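Local coordinates for telomere length regulator taz1 (PDB 4ZMK), which binds double-stranded telomeric DNA in fission yeast and regulates telomere length, the chain here being the domain through which it dimerizes, at residues Arg6-Asn11 with Leu31-Gly36. Numbering follows the deposited sequence.
Sequences RTLGLN and LDKITG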
loop_
_atom_site.group_PDB
_atom_site.type_symbol
_atom_site.label_atom_id
_atom_site.label_comp_id
_atom_site.label_asym_id
_atom_site.label_seq_id
_atom_site.Cartn_x
_atom_site.Cartn_y
_atom_site.Cartn_z
ATOM N N ARG A 6 1.948 -13.106 -7.188
ATOM C CA ARG A 6 1.252 -14.302 -6.757
ATOM C C ARG A 6 1.094 -14.334 -5.243
ATOM O O ARG A 6 0.027 -14.669 -4.733
ATOM C CB ARG A 6 1.992 -15.542 -7.241
ATOM C CG ARG A 6 1.339 -16.848 -6.844
ATOM C CD ARG A 6 0.267 -17.278 -7.831
ATOM N NE ARG A 6 -0.237 -18.608 -7.494
ATOM C CZ ARG A 6 -1.481 -18.865 -7.095
ATOM N NH1 ARG A 6 -2.365 -17.883 -6.997
ATOM N NH2 ARG A 6 -1.846 -20.108 -6.804
ATOM N N THR A 7 2.152 -13.977 -4.526
ATOM C CA THR A 7 2.156 -14.072 -3.074
ATOM C C THR A 7 1.172 -13.068 -2.477
ATOM O O THR A 7 0.500 -13.366 -1.484
ATOM C CB THR A 7 3.580 -13.840 -2.504
ATOM O OG1 THR A 7 4.454 -14.866 -2.975
ATOM C CG2 THR A 7 3.588 -13.866 -0.996
ATOM N N LEU A 8 1.062 -11.896 -3.103
ATOM C CA LEU A 8 0.209 -10.816 -2.597
ATOM C C LEU A 8 -1.212 -10.873 -3.160
ATOM O O LEU A 8 -2.068 -10.061 -2.804
ATOM C CB LEU A 8 0.828 -9.449 -2.912
ATOM C CG LEU A 8 2.178 -9.169 -2.266
ATOM C CD1 LEU A 8 2.651 -7.765 -2.589
ATOM C CD2 LEU A 8 2.084 -9.386 -0.754
ATOM N N GLY A 9 -1.449 -11.821 -4.054
ATOM C CA GLY A 9 -2.783 -12.047 -4.581
ATOM C C GLY A 9 -3.292 -10.913 -5.447
ATOM O O GLY A 9 -4.468 -10.558 -5.380
ATOM N N LEU A 10 -2.414 -10.373 -6.287
ATOM C CA LEU A 10 -2.702 -9.141 -6.999
ATOM C C LEU A 10 -3.002 -9.288 -8.483
ATOM O O LEU A 10 -3.150 -8.286 -9.175
ATOM C CB LEU A 10 -1.524 -8.180 -6.830
ATOM C CG LEU A 10 -1.251 -7.671 -5.410
ATOM C CD1 LEU A 10 -0.034 -6.736 -5.417
ATOM C CD2 LEU A 10 -2.473 -6.976 -4.815
ATOM N N ASN A 11 -3.118 -10.509 -8.988
ATOM C CA ASN A 11 -3.180 -10.654 -10.440
ATOM C C ASN A 11 -4.491 -10.184 -11.065
ATOM O O ASN A 11 -4.614 -10.167 -12.280
ATOM C CB ASN A 11 -2.886 -12.098 -10.866
ATOM C CG ASN A 11 -3.959 -13.069 -10.458
ATOM O OD1 ASN A 11 -5.077 -12.689 -10.115
ATOM N ND2 ASN A 11 -3.623 -14.349 -10.493
ATOM N N LEU A 31 -0.273 -4.917 2.313
ATOM C CA LEU A 31 0.470 -4.075 3.255
ATOM C C LEU A 31 0.747 -4.760 4.595
ATOM O O LEU A 31 1.793 -4.555 5.201
ATOM C CB LEU A 31 -0.278 -2.771 3.502
ATOM C CG LEU A 31 -0.242 -1.758 2.376
ATOM C CD1 LEU A 31 -1.313 -0.704 2.610
ATOM C CD2 LEU A 31 1.129 -1.123 2.318
ATOM N N ASP A 32 -0.198 -5.556 5.074
ATOM C CA ASP A 32 -0.004 -6.281 6.329
ATOM C C ASP A 32 1.124 -7.320 6.217
ATOM O O ASP A 32 1.828 -7.590 7.187
ATOM C CB ASP A 32 -1.302 -6.980 6.761
ATOM C CG ASP A 32 -2.374 -6.003 7.216
ATOM O OD1 ASP A 32 -2.063 -4.802 7.362
ATOM O OD2 ASP A 32 -3.527 -6.440 7.441
ATOM N N LYS A 33 1.268 -7.919 5.038
ATOM C CA LYS A 33 2.356 -8.849 4.784
ATOM C C LYS A 33 3.705 -8.115 4.733
ATOM O O LYS A 33 4.715 -8.646 5.176
ATOM C CB LYS A 33 2.099 -9.621 3.491
ATOM C CG LYS A 33 0.823 -10.457 3.556
ATOM C CD LYS A 33 0.516 -11.148 2.239
ATOM C CE LYS A 33 -0.673 -12.096 2.380
ATOM N NZ LYS A 33 -0.955 -12.842 1.118
ATOM N N ILE A 34 3.709 -6.895 4.205
ATOM C CA ILE A 34 4.892 -6.032 4.235
ATOM C C ILE A 34 5.260 -5.645 5.669
ATOM O O ILE A 34 6.422 -5.711 6.060
ATOM C CB ILE A 34 4.663 -4.751 3.389
ATOM C CG1 ILE A 34 4.582 -5.108 1.912
ATOM C CG2 ILE A 34 5.752 -3.713 3.616
ATOM C CD1 ILE A 34 4.094 -3.962 1.060
ATOM N N THR A 35 4.266 -5.225 6.443
ATOM C CA THR A 35 4.463 -4.933 7.860
ATOM C C THR A 35 5.049 -6.135 8.594
ATOM O O THR A 35 5.964 -6.001 9.403
ATOM C CB THR A 35 3.143 -4.523 8.536
ATOM O OG1 THR A 35 2.621 -3.372 7.878
ATOM C CG2 THR A 35 3.358 -4.184 9.991
ATOM N N GLY A 36 4.523 -7.314 8.297
ATOM C CA GLY A 36 4.997 -8.529 8.930
ATOM C C GLY A 36 6.450 -8.808 8.619
ATOM O O GLY A 36 7.219 -9.140 9.515
HETATM O O HOH W 1 -2.151 -10.146 0.167
#
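Lys33 reaches from helix 20-40 to the C-terminal end of helix 3-7, where its NZ donates to Thr7 O at 3.0 Å. The C=O...N angle of 156° and the position of NZ in the carbonyl plane mark a well-directed bond. CB points toward the turn, and the chain is extended past CG, which carries the ammonium group out to it. On the way it runs antiparallel to the side chain of Leu8, each heading for the other's backbone, and Lys33 CD touches the methyl Leu8 CD2 at 3.8 Å. With CG anti to the carbonyl carbon (chi1 -63°), Leu8 brings CD2 nearer to the lysine than its CB direction alone would; it also packs on Phe53 of helix 44-70, as does Thr7. A water extends the polar link: it accepts from Lys33 NZ at 3.1 Å and donates to Leu8 O at 3.0 Å. Gly9, with positive phi (68°), closes the helix in a Schellman motif. The ammonium thus meets two successive carbonyls, one directly and one through water, whose partial negative charge at the end of a short helix would be expected to favour it, modestly, as Lys33 is exposed, while its CD methylene rests against buried Leu8.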